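Local structure of Esterase/lipase (Lactobacillus rhamnosus, 4PO3) at residues 75-80 against 204-209; 143-148 against 277-282; 165-170 against 215-220. The protein is probably a serine esterase of the alpha/beta-hydrolase fold that hydrolyses carboxylic esters, captured here with a phosphonate bound covalently. The protein carries 1 engineered substitution. One frame throughout, in Å; residues are numbered along the deposited sequence.

Contact 1 (75-80 against 204-209). With HY4 ((2R)-2,3-dibutoxypropyl hydrogen (S)-propylphosphonate), chain B.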
loop_
_atom_site.group_PDB
_atom_site.type_symbol
_atom_site.label_atom_id
_atom_site.label_comp_id
_atom_site.label_asym_id
_atom_site.label_seq_id
_atom_site.Cartn_x
_atom_site.Cartn_y
_atom_site.Cartn_z
ATOM N N GLY A 75 -1.540 -9.131 -0.819
ATOM C CA GLY A 75 -1.845 -10.467 -0.378
ATOM C C GLY A 75 -3.321 -10.738 -0.088
ATOM O O GLY A 75 -3.662 -11.608 0.690
ATOM N N GLY A 76 -4.219 -10.061 -0.758
ATOM C CA GLY A 76 -5.653 -10.406 -0.641
ATOM C C GLY A 76 -6.264 -10.286 0.723
ATOM O O GLY A 76 -7.302 -10.911 1.005
ATOM N N TRP A 77 -5.656 -9.445 1.581
ATOM C CA TRP A 77 -6.136 -9.168 2.927
ATOM C C TRP A 77 -5.996 -10.375 3.841
ATOM O O TRP A 77 -6.045 -10.209 5.059
ATOM C CB TRP A 77 -7.596 -8.643 2.930
ATOM C CG TRP A 77 -7.846 -7.417 2.083
ATOM C CD1 TRP A 77 -7.660 -6.115 2.435
ATOM C CD2 TRP A 77 -8.445 -7.402 0.791
ATOM N NE1 TRP A 77 -7.984 -5.303 1.367
ATOM C CE2 TRP A 77 -8.504 -6.066 0.365
ATOM C CE3 TRP A 77 -8.883 -8.408 -0.084
ATOM C CZ2 TRP A 77 -9.044 -5.691 -0.889
ATOM C CZ3 TRP A 77 -9.374 -8.049 -1.328
ATOM C CH2 TRP A 77 -9.448 -6.697 -1.726
ATOM N N PHE A 78 -5.719 -11.576 3.256
ATOM C CA PHE A 78 -5.527 -12.859 4.018
ATOM C C PHE A 78 -4.066 -13.300 4.192
ATOM O O PHE A 78 -3.765 -14.226 4.957
ATOM C CB PHE A 78 -6.237 -14.049 3.286
ATOM C CG PHE A 78 -7.743 -14.094 3.472
ATOM C CD1 PHE A 78 -8.598 -13.380 2.651
ATOM C CD2 PHE A 78 -8.285 -14.946 4.413
ATOM C CE1 PHE A 78 -9.995 -13.468 2.822
ATOM C CE2 PHE A 78 -9.658 -15.012 4.634
ATOM C CZ PHE A 78 -10.507 -14.293 3.828
ATOM N N TYR A 79 -3.158 -12.598 3.541
ATOM C CA TYR A 79 -1.793 -13.056 3.433
ATOM C C TYR A 79 -0.752 -11.919 3.487
ATOM O O TYR A 79 -0.982 -10.781 3.014
ATOM C CB TYR A 79 -1.656 -13.882 2.139
ATOM C CG TYR A 79 -0.234 -14.137 1.689
ATOM C CD1 TYR A 79 0.310 -13.403 0.658
ATOM C CD2 TYR A 79 0.565 -15.097 2.301
ATOM C CE1 TYR A 79 1.644 -13.580 0.258
ATOM C CE2 TYR A 79 1.900 -15.274 1.926
ATOM C CZ TYR A 79 2.429 -14.525 0.928
ATOM O OH TYR A 79 3.740 -14.742 0.535
ATOM N N GLY A 80 0.425 -12.260 3.996
ATOM C CA GLY A 80 1.570 -11.326 3.947
ATOM C C GLY A 80 1.951 -10.848 5.315
ATOM O O GLY A 80 1.274 -11.088 6.322
ATOM N N ALA A 204 -17.488 -13.442 -2.767
ATOM C CA ALA A 204 -18.490 -13.076 -1.749
ATOM C C ALA A 204 -17.957 -13.352 -0.349
ATOM O O ALA A 204 -18.198 -12.568 0.597
ATOM C CB ALA A 204 -19.816 -13.813 -1.990
ATOM N N PHE A 205 -17.251 -14.475 -0.208
ATOM C CA PHE A 205 -16.583 -14.813 1.029
ATOM C C PHE A 205 -15.555 -13.746 1.432
ATOM O O PHE A 205 -15.483 -13.379 2.601
ATOM C CB PHE A 205 -15.923 -16.168 0.918
ATOM C CG PHE A 205 -15.193 -16.585 2.136
ATOM C CD1 PHE A 205 -15.852 -17.186 3.184
ATOM C CD2 PHE A 205 -13.823 -16.404 2.223
ATOM C CE1 PHE A 205 -15.182 -17.616 4.313
ATOM C CE2 PHE A 205 -13.155 -16.825 3.331
ATOM C CZ PHE A 205 -13.813 -17.438 4.375
ATOM N N TYR A 206 -14.787 -13.236 0.481
ATOM C CA TYR A 206 -13.819 -12.190 0.833
ATOM C C TYR A 206 -14.540 -10.918 1.390
ATOM O O TYR A 206 -14.065 -10.308 2.326
ATOM C CB TYR A 206 -13.000 -11.786 -0.385
ATOM C CG TYR A 206 -11.768 -12.643 -0.637
ATOM C CD1 TYR A 206 -10.486 -12.098 -0.505
ATOM C CD2 TYR A 206 -11.872 -13.963 -1.021
ATOM C CE1 TYR A 206 -9.339 -12.849 -0.747
ATOM C CE2 TYR A 206 -10.709 -14.746 -1.251
ATOM C CZ TYR A 206 -9.448 -14.169 -1.139
ATOM O OH TYR A 206 -8.268 -14.915 -1.363
ATOM N N LEU A 207 -15.639 -10.523 0.755
ATOM C CA LEU A 207 -16.320 -9.260 1.039
ATOM C C LEU A 207 -16.951 -9.345 2.389
ATOM O O LEU A 207 -16.991 -8.339 3.116
ATOM C CB LEU A 207 -17.378 -8.922 -0.028
ATOM C CG LEU A 207 -16.869 -8.641 -1.446
ATOM C CD1 LEU A 207 -17.990 -8.601 -2.508
ATOM C CD2 LEU A 207 -16.059 -7.348 -1.424
ATOM N N ASP A 208 -17.426 -10.559 2.700
ATOM C CA ASP A 208 -18.010 -10.904 3.976
ATOM C C ASP A 208 -16.970 -10.814 5.083
ATOM O O ASP A 208 -17.245 -10.329 6.191
ATOM C CB ASP A 208 -18.521 -12.356 3.887
ATOM C CG ASP A 208 -19.483 -12.714 4.990
ATOM O OD1 ASP A 208 -19.249 -12.326 6.146
ATOM O OD2 ASP A 208 -20.474 -13.432 4.692
ATOM N N LYS A 209 -15.752 -11.288 4.771
ATOM C CA LYS A 209 -14.691 -11.263 5.752
ATOM C C LYS A 209 -14.151 -9.833 5.944
ATOM O O LYS A 209 -13.821 -9.403 7.064
ATOM C CB LYS A 209 -13.584 -12.291 5.420
ATOM C CG LYS A 209 -13.943 -13.740 5.617
ATOM C CD LYS A 209 -14.576 -13.988 6.981
ATOM C CE LYS A 209 -15.066 -15.412 7.043
ATOM N NZ LYS A 209 -15.884 -15.648 8.251
HETATM O O11 HY4 B . -3.497 -8.474 -2.999
HETATM P P13 HY4 B . -3.674 -8.732 -4.475
HETATM C C3 HY4 B . -2.458 -9.868 -5.216
HETATM C C2 HY4 B . -1.938 -10.900 -4.236
HETATM C C1 HY4 B . -1.349 -12.122 -4.971
HETATM O O5 HY4 B . -5.178 -9.185 -4.984
HETATM C C6 HY4 B . -6.418 -9.347 -4.298
HETATM C C7 HY4 B . -7.110 -10.610 -4.854
HETATM O O50 HY4 B . -8.438 -10.601 -4.324
HETATM C C33 HY4 B . -9.171 -11.841 -4.121
HETATM C C30 HY4 B . -9.392 -12.718 -5.368
HETATM C C31 HY4 B . -10.307 -13.932 -5.142
HETATM C C32 HY4 B . -11.706 -13.775 -5.713
HETATM C C8 HY4 B . -6.295 -11.918 -4.617
HETATM O O9 HY4 B . -5.599 -12.466 -5.784
HETATM C C26 HY4 B . -5.932 -13.770 -6.360
HETATM C C27 HY4 B . -5.731 -15.005 -5.446
HETATM C C28 HY4 B . -4.554 -15.910 -5.835
HETATM C C29 HY4 B . -3.263 -15.148 -6.082
#
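Oxygen O11 of the phosphonate HY4 is gripped by two backbone donors of the glycine-rich loop 75-80: Gly-76 N, whose residue also meets Tyr-206, at 2.8 Å from O11 (N-H...O 156°), and Gly-75 N at 3.0 Å from it. With Ala-147 N as third donor they form what is expected of the oxyanion hole of an alpha/beta hydrolase, O11 probably standing where the charged oxygen of a tetrahedral intermediate would develop. The same loop packs against helix 200-211 through aromatic side chains, and Tyr-206 meets Gly-76, Trp-77, Phe-78 and HY4. Its CG lies anti to the carbonyl carbon (chi1 -86°), which swings the ring off the helix to lie between Phe-78 and the ligand. Gly-76 O comes to the ring edge, 3.3 Å from Tyr-206 CE1, and Trp-77 CE3 meets the same edge 4.0 Å from Tyr-206 CD1. Phe-78 turns its own edge to one Tyr-206 face in a T-shaped pair, ring centroids 4.8 Å apart and planes at 65°. Beyond it, Phe-78 CZ reaches Phe-205 CE2 at 3.7 Å and touches the stem of Lys-209, whose chain bends at chi2 and whose NZ forms a salt bridge with Glu-4. Tyr-206 OH is hydrogen-bonded to Trp-15 NE1, bringing helix 4-28 in over the contact. Replacing Tyr-206 with an alanine would probably leave the Phe-78 edge without its ring face, Trp-15 NE1 without this partner and one butoxy chain without its wall. That chain, belonging to the part of HY4 that probably mimics the alcohol side of an ester, runs over the Tyr-206 face opposite Phe-78, with C33 of HY4 3.5 Å from Tyr-206 CE1.

Contact 2 (143-148 against 277-282). With HY4 ((2R)-2,3-dibutoxypropyl hydrogen (S)-propylphosphonate), chain B.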
loop_
_atom_site.group_PDB
_atom_site.type_symbol
_atom_site.label_atom_id
_atom_site.label_comp_id
_atom_site.label_asym_id
_atom_site.label_seq_id
_atom_site.Cartn_x
_atom_site.Cartn_y
_atom_site.Cartn_z
ATOM N N THR A 143 2.191 4.289 -0.485
ATOM C CA THR A 143 2.008 3.313 -1.557
ATOM C C THR A 143 1.587 1.975 -1.094
ATOM O O THR A 143 1.785 1.592 0.080
ATOM C CB THR A 143 3.280 3.213 -2.449
ATOM O OG1 THR A 143 2.962 2.544 -3.690
ATOM C CG2 THR A 143 4.435 2.481 -1.745
ATOM N N GLY A 144 0.882 1.278 -1.999
ATOM C CA GLY A 144 0.369 -0.030 -1.717
ATOM C C GLY A 144 0.138 -0.772 -2.988
ATOM O O GLY A 144 -0.211 -0.130 -4.014
ATOM N N ASP A 145 0.325 -2.086 -2.935
ATOM C CA ASP A 145 0.088 -2.954 -4.093
ATOM C C ASP A 145 -1.091 -3.926 -3.884
ATOM O O ASP A 145 -1.200 -4.548 -2.816
ATOM C CB ASP A 145 1.306 -3.758 -4.493
ATOM C CG ASP A 145 1.812 -4.696 -3.410
ATOM O OD1 ASP A 145 2.263 -4.270 -2.302
ATOM O OD2 ASP A 145 1.738 -5.896 -3.672
ATOM N N SER A 146 -1.965 -4.017 -4.898
ATOM C CA SER A 146 -3.122 -4.962 -4.913
ATOM C C SER A 146 -4.108 -4.673 -3.693
ATOM O O SER A 146 -4.626 -3.562 -3.565
ATOM C CB SER A 146 -2.569 -6.381 -5.032
ATOM O OG SER A 146 -3.576 -7.369 -5.318
ATOM N N ALA A 147 -4.315 -5.624 -2.799
ATOM C CA ALA A 147 -5.042 -5.326 -1.540
ATOM C C ALA A 147 -4.414 -4.200 -0.720
ATOM O O ALA A 147 -5.103 -3.382 -0.103
ATOM C CB ALA A 147 -5.097 -6.596 -0.707
ATOM N N GLY A 148 -3.088 -4.092 -0.767
ATOM C CA GLY A 148 -2.434 -2.980 -0.142
ATOM C C GLY A 148 -2.752 -1.658 -0.826
ATOM O O GLY A 148 -2.693 -0.551 -0.163
ATOM N N LYS A 277 3.330 -8.695 -15.335
ATOM C CA LYS A 277 2.144 -9.213 -14.710
ATOM C C LYS A 277 1.842 -8.476 -13.434
ATOM O O LYS A 277 2.409 -7.351 -13.142
ATOM C CB LYS A 277 2.381 -10.694 -14.383
ATOM C CG LYS A 277 3.433 -10.831 -13.258
ATOM C CD LYS A 277 3.880 -12.270 -12.937
ATOM C CE LYS A 277 2.822 -13.065 -12.183
ATOM N N HIS A 278 0.887 -9.060 -12.702
ATOM C CA HIS A 278 0.482 -8.553 -11.447
ATOM C C HIS A 278 1.689 -8.218 -10.546
ATOM O O HIS A 278 2.501 -8.967 -10.198
ATOM C CB HIS A 278 -0.513 -9.540 -10.759
ATOM C CG HIS A 278 -1.371 -8.888 -9.738
ATOM N ND1 HIS A 278 -2.078 -7.732 -9.997
ATOM C CD2 HIS A 278 -1.644 -9.217 -8.455
ATOM C CE1 HIS A 278 -2.732 -7.366 -8.913
ATOM N NE2 HIS A 278 -2.476 -8.242 -7.960
ATOM N N VAL A 279 1.683 -6.992 -10.162
ATOM C CA VAL A 279 2.634 -6.327 -9.277
ATOM C C VAL A 279 4.090 -6.635 -9.579
ATOM O O VAL A 279 4.875 -6.686 -8.666
ATOM C CB VAL A 279 2.282 -6.440 -7.765
ATOM C CG1 VAL A 279 0.860 -5.948 -7.517
ATOM C CG2 VAL A 279 2.456 -7.820 -7.191
ATOM N N PHE A 280 4.444 -6.752 -10.862
ATOM C CA PHE A 280 5.829 -7.106 -11.253
ATOM C C PHE A 280 6.885 -6.145 -10.659
ATOM O O PHE A 280 8.008 -6.555 -10.316
ATOM C CB PHE A 280 5.976 -7.164 -12.805
ATOM C CG PHE A 280 6.031 -5.792 -13.455
ATOM C CD1 PHE A 280 7.217 -5.143 -13.601
ATOM C CD2 PHE A 280 4.874 -5.135 -13.887
ATOM C CE1 PHE A 280 7.261 -3.861 -14.117
ATOM C CE2 PHE A 280 4.920 -3.865 -14.421
ATOM C CZ PHE A 280 6.145 -3.235 -14.555
ATOM N N ASN A 281 6.551 -4.852 -10.553
ATOM C CA ASN A 281 7.556 -3.846 -10.100
ATOM C C ASN A 281 7.869 -3.915 -8.595
ATOM O O ASN A 281 8.847 -3.329 -8.164
ATOM C CB ASN A 281 7.185 -2.402 -10.527
ATOM C CG ASN A 281 5.844 -1.992 -9.939
ATOM O OD1 ASN A 281 4.829 -2.628 -10.201
ATOM N ND2 ASN A 281 5.878 -1.056 -9.026
ATOM N N VAL A 282 7.023 -4.609 -7.828
ATOM C CA VAL A 282 7.228 -4.915 -6.417
ATOM C C VAL A 282 7.937 -6.256 -6.274
ATOM O O VAL A 282 8.863 -6.437 -5.435
ATOM C CB VAL A 282 5.865 -4.954 -5.699
ATOM C CG1 VAL A 282 5.972 -5.370 -4.267
ATOM C CG2 VAL A 282 5.147 -3.607 -5.773
HETATM O O11 HY4 B . -3.497 -8.474 -2.999
HETATM P P13 HY4 B . -3.674 -8.732 -4.475
HETATM C C3 HY4 B . -2.458 -9.868 -5.216
HETATM C C2 HY4 B . -1.938 -10.900 -4.236
HETATM C C1 HY4 B . -1.349 -12.122 -4.971
HETATM O O5 HY4 B . -5.178 -9.185 -4.984
HETATM C C6 HY4 B . -6.418 -9.347 -4.298
HETATM C C7 HY4 B . -7.110 -10.610 -4.854
HETATM O O50 HY4 B . -8.438 -10.601 -4.324
HETATM C C33 HY4 B . -9.171 -11.841 -4.121
HETATM C C30 HY4 B . -9.392 -12.718 -5.368
HETATM C C31 HY4 B . -10.307 -13.932 -5.142
HETATM C C32 HY4 B . -11.706 -13.775 -5.713
HETATM C C8 HY4 B . -6.295 -11.918 -4.617
HETATM O O9 HY4 B . -5.599 -12.466 -5.784
HETATM C C26 HY4 B . -5.932 -13.770 -6.360
HETATM C C27 HY4 B . -5.731 -15.005 -5.446
HETATM C C28 HY4 B . -4.554 -15.910 -5.835
HETATM C C29 HY4 B . -3.263 -15.148 -6.082
#
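The imidazole of His-278 has Ser-146 OG at its edge, in the ring plane, and Val-279 CG1 over the centre of one face; P13 and C3 of HY4 also lie along the edge. NE2 of His-278 donates to Ser-146 OG over 3.0 Å, with an N-H...O angle of 158°. ND1 is hydrogen-bonded to Asp-243, so both ring nitrogens are engaged and the imidazole is fixed in rotation: the geometry of a Ser-His-Asp catalytic triad. Ser-146 sits in the sharp turn between strand 140-145 and helix 147-160, with the strained backbone (phi 60°) of a nucleophile elbow, and its OG, anti to the backbone N (chi1 -169°), projects out to the phosphorus. Next to the triad, Val-279 CG1 packs 3.8 Å from Asp-145 CB, and Val-282 CG2 lies 4.1 Å from the same carbon. The Asp-145 carboxylate is tied through OD1 to Asn-85, while OD2 lies against the Val-279 methyls. Ala-147 N, first in the helix, reaches O11 of HY4 at 3.0 Å in a nearly straight bond. The covalent bond of 1.6 Å from Ser-146 OG to HY4 P13 marks Ser-146 as the nucleophile; the tetrahedral phosphonate probably resembles an acylation intermediate, and NE2 stands where it could relay a proton to or from OG.

Contact 3 (165-170 against 215-220). Engineered in segment 215-220: Val-218 (natural residue Ala).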
loop_
_atom_site.group_PDB
_atom_site.type_symbol
_atom_site.label_atom_id
_atom_site.label_comp_id
_atom_site.label_asym_id
_atom_site.label_seq_id
_atom_site.Cartn_x
_atom_site.Cartn_y
_atom_site.Cartn_z
ATOM N N GLN A 165 -12.938 8.883 10.050
ATOM C CA GLN A 165 -12.115 8.636 11.223
ATOM C C GLN A 165 -12.971 8.046 12.373
ATOM O O GLN A 165 -12.582 7.119 13.030
ATOM C CB GLN A 165 -11.391 9.904 11.668
ATOM C CG GLN A 165 -10.202 10.282 10.798
ATOM C CD GLN A 165 -9.879 11.746 10.882
ATOM O OE1 GLN A 165 -10.185 12.379 11.881
ATOM N NE2 GLN A 165 -9.352 12.319 9.817
ATOM N N GLU A 166 -14.168 8.589 12.555
ATOM C CA GLU A 166 -15.042 8.170 13.595
ATOM C C GLU A 166 -15.559 6.780 13.295
ATOM O O GLU A 166 -15.562 5.924 14.166
ATOM C CB GLU A 166 -16.217 9.125 13.701
ATOM C CG GLU A 166 -15.821 10.510 14.157
ATOM C CD GLU A 166 -15.889 10.684 15.651
ATOM O OE1 GLU A 166 -16.769 10.106 16.313
ATOM O OE2 GLU A 166 -15.068 11.438 16.179
ATOM N N LEU A 167 -15.928 6.541 12.056
ATOM C CA LEU A 167 -16.491 5.233 11.671
ATOM C C LEU A 167 -15.453 4.121 11.792
ATOM O O LEU A 167 -15.725 3.030 12.283
ATOM C CB LEU A 167 -17.043 5.338 10.260
ATOM C CG LEU A 167 -17.877 4.235 9.587
ATOM C CD1 LEU A 167 -18.397 4.715 8.231
ATOM C CD2 LEU A 167 -17.178 2.930 9.324
ATOM N N PHE A 168 -14.219 4.414 11.386
ATOM C CA PHE A 168 -13.154 3.423 11.437
ATOM C C PHE A 168 -12.461 3.303 12.797
ATOM O O PHE A 168 -11.565 2.500 12.960
ATOM C CB PHE A 168 -12.159 3.705 10.269
ATOM C CG PHE A 168 -12.653 3.138 8.950
ATOM C CD1 PHE A 168 -13.347 3.930 8.033
ATOM C CD2 PHE A 168 -12.426 1.793 8.626
ATOM C CE1 PHE A 168 -13.835 3.387 6.844
ATOM C CE2 PHE A 168 -12.942 1.254 7.442
ATOM C CZ PHE A 168 -13.607 2.041 6.548
ATOM N N GLY A 169 -12.823 4.185 13.707
ATOM C CA GLY A 169 -12.226 4.337 15.034
ATOM C C GLY A 169 -10.753 4.648 15.040
ATOM O O GLY A 169 -9.988 4.077 15.845
ATOM N N VAL A 170 -10.350 5.589 14.173
ATOM C CA VAL A 170 -8.985 6.064 14.172
ATOM C C VAL A 170 -8.916 7.552 14.340
ATOM O O VAL A 170 -9.881 8.241 14.147
ATOM C CB VAL A 170 -8.215 5.622 12.939
ATOM C CG1 VAL A 170 -8.150 4.109 12.887
ATOM C CG2 VAL A 170 -8.851 6.134 11.653
ATOM N N GLN A 215 -22.548 -3.237 8.562
ATOM C CA GLN A 215 -23.088 -2.576 7.372
ATOM C C GLN A 215 -22.395 -1.249 7.079
ATOM O O GLN A 215 -22.362 -0.848 5.949
ATOM C CB GLN A 215 -24.584 -2.366 7.447
ATOM C CG GLN A 215 -25.327 -3.670 7.459
ATOM C CD GLN A 215 -25.144 -4.479 6.204
ATOM O OE1 GLN A 215 -25.424 -3.998 5.145
ATOM N NE2 GLN A 215 -24.689 -5.683 6.329
ATOM N N ALA A 216 -21.860 -0.597 8.106
ATOM C CA ALA A 216 -21.077 0.606 7.926
ATOM C C ALA A 216 -19.777 0.266 7.114
ATOM O O ALA A 216 -19.366 1.075 6.335
ATOM C CB ALA A 216 -20.693 1.238 9.248
ATOM N N LEU A 217 -19.220 -0.926 7.282
ATOM C CA LEU A 217 -18.060 -1.324 6.476
ATOM C C LEU A 217 -18.472 -1.732 5.070
ATOM O O LEU A 217 -17.775 -1.384 4.076
ATOM C CB LEU A 217 -17.209 -2.373 7.175
ATOM C CG LEU A 217 -16.502 -1.969 8.472
ATOM C CD1 LEU A 217 -15.753 -3.202 8.966
ATOM C CD2 LEU A 217 -15.567 -0.796 8.265
ATOM N N VAL A 218 -19.626 -2.414 4.948
ATOM C CA VAL A 218 -20.137 -2.724 3.620
ATOM C C VAL A 218 -20.241 -1.431 2.792
ATOM O O VAL A 218 -19.863 -1.422 1.632
ATOM C CB VAL A 218 -21.492 -3.463 3.691
ATOM C CG1 VAL A 218 -22.206 -3.535 2.336
ATOM C CG2 VAL A 218 -21.329 -4.822 4.328
ATOM N N ASP A 219 -20.741 -0.363 3.399
ATOM C CA ASP A 219 -21.006 0.912 2.727
ATOM C C ASP A 219 -19.778 1.754 2.603
ATOM O O ASP A 219 -19.827 2.884 2.073
ATOM C CB ASP A 219 -22.052 1.687 3.529
ATOM C CG ASP A 219 -23.415 0.999 3.530
ATOM O OD1 ASP A 219 -23.615 0.083 2.721
ATOM O OD2 ASP A 219 -24.229 1.408 4.350
ATOM N N HIS A 220 -18.650 1.237 3.110
ATOM C CA HIS A 220 -17.401 1.963 3.062
ATOM C C HIS A 220 -16.210 1.099 2.699
ATOM O O HIS A 220 -15.114 1.391 3.120
ATOM C CB HIS A 220 -17.173 2.767 4.343
ATOM C CG HIS A 220 -18.133 3.894 4.509
ATOM N ND1 HIS A 220 -19.310 3.749 5.201
ATOM C CD2 HIS A 220 -18.147 5.154 4.003
ATOM C CE1 HIS A 220 -20.000 4.880 5.159
ATOM N NE2 HIS A 220 -19.295 5.760 4.457
#
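Leu-167, near the C-terminal end of helix 162-168, reaches across to helix 215-218 and the residues after it with both methyls. Its chain is extended, CG lying opposite the backbone N (chi1 -171°), and this carries the branched end over the His-220 ring and against Ala-216. CD1 rests over one face of the imidazole in a CH-pi contact, 3.6 Å from the ring centroid and nearest to ND1, toward the rim. CD2 takes the other direction and packs 3.9 Å from Ala-216 CB, with Leu-217 CD2 a little farther off. The imidazole receiving CD1 is itself held flat: His-220 ND1 donates to Ala-216 O over 2.9 Å, the oxygen lying in the ring plane and the donor in the carbonyl plane, so the side chain turns back onto the helix it follows. Phe-168 comes next. Its CE2 meets Leu-217 CD2 at 3.4 Å, while Leu-167 CD2 lies above the rim of one face. The Phe-168 ring edge points to His-220 O, 3.8 Å from CZ; that oxygen is buried here and has no hydrogen-bond partner in the model, and the C-H edge of the ring faces it. Gly-169 then ends the helix with positive phi in a Schellman motif, Val-170 N bonding back to Gln-165 O at 2.9 Å. Arg-113 and Gln-117 of helix 112-129 bind the carbonyls of Leu-167 and Phe-168, joining this helix end to the fold. A helix end thus meets a short helix and the turn after it, plain packing outside the sheet of an alpha/beta hydrolase; in sequence, helix 215-218 falls between strands 179-183 and 235-240, the region where many relatives carry cap insertions.

How the contacts relate
From the N terminus, the loop after strand 66-72 opens contact 1, strand 140-145 and the elbow open contact 2, and helix 162-168 opens contact 3. Contact 1 closes first, at helix 200-211, then contact 3 at helix 215-218, and contact 2 last, at 277-282. Contact 1 therefore crosses both others, while contact 3 is nested within the loop closed by contact 2. Contacts 1 and 2 share HY4 and touch where Ala-147 CB packs 3.6 Å from Trp-77 CE2, joining loop 75-80 to the start of helix 147-160. Contact 3 is peripheral, its centre about 25 Å from that of contact 2.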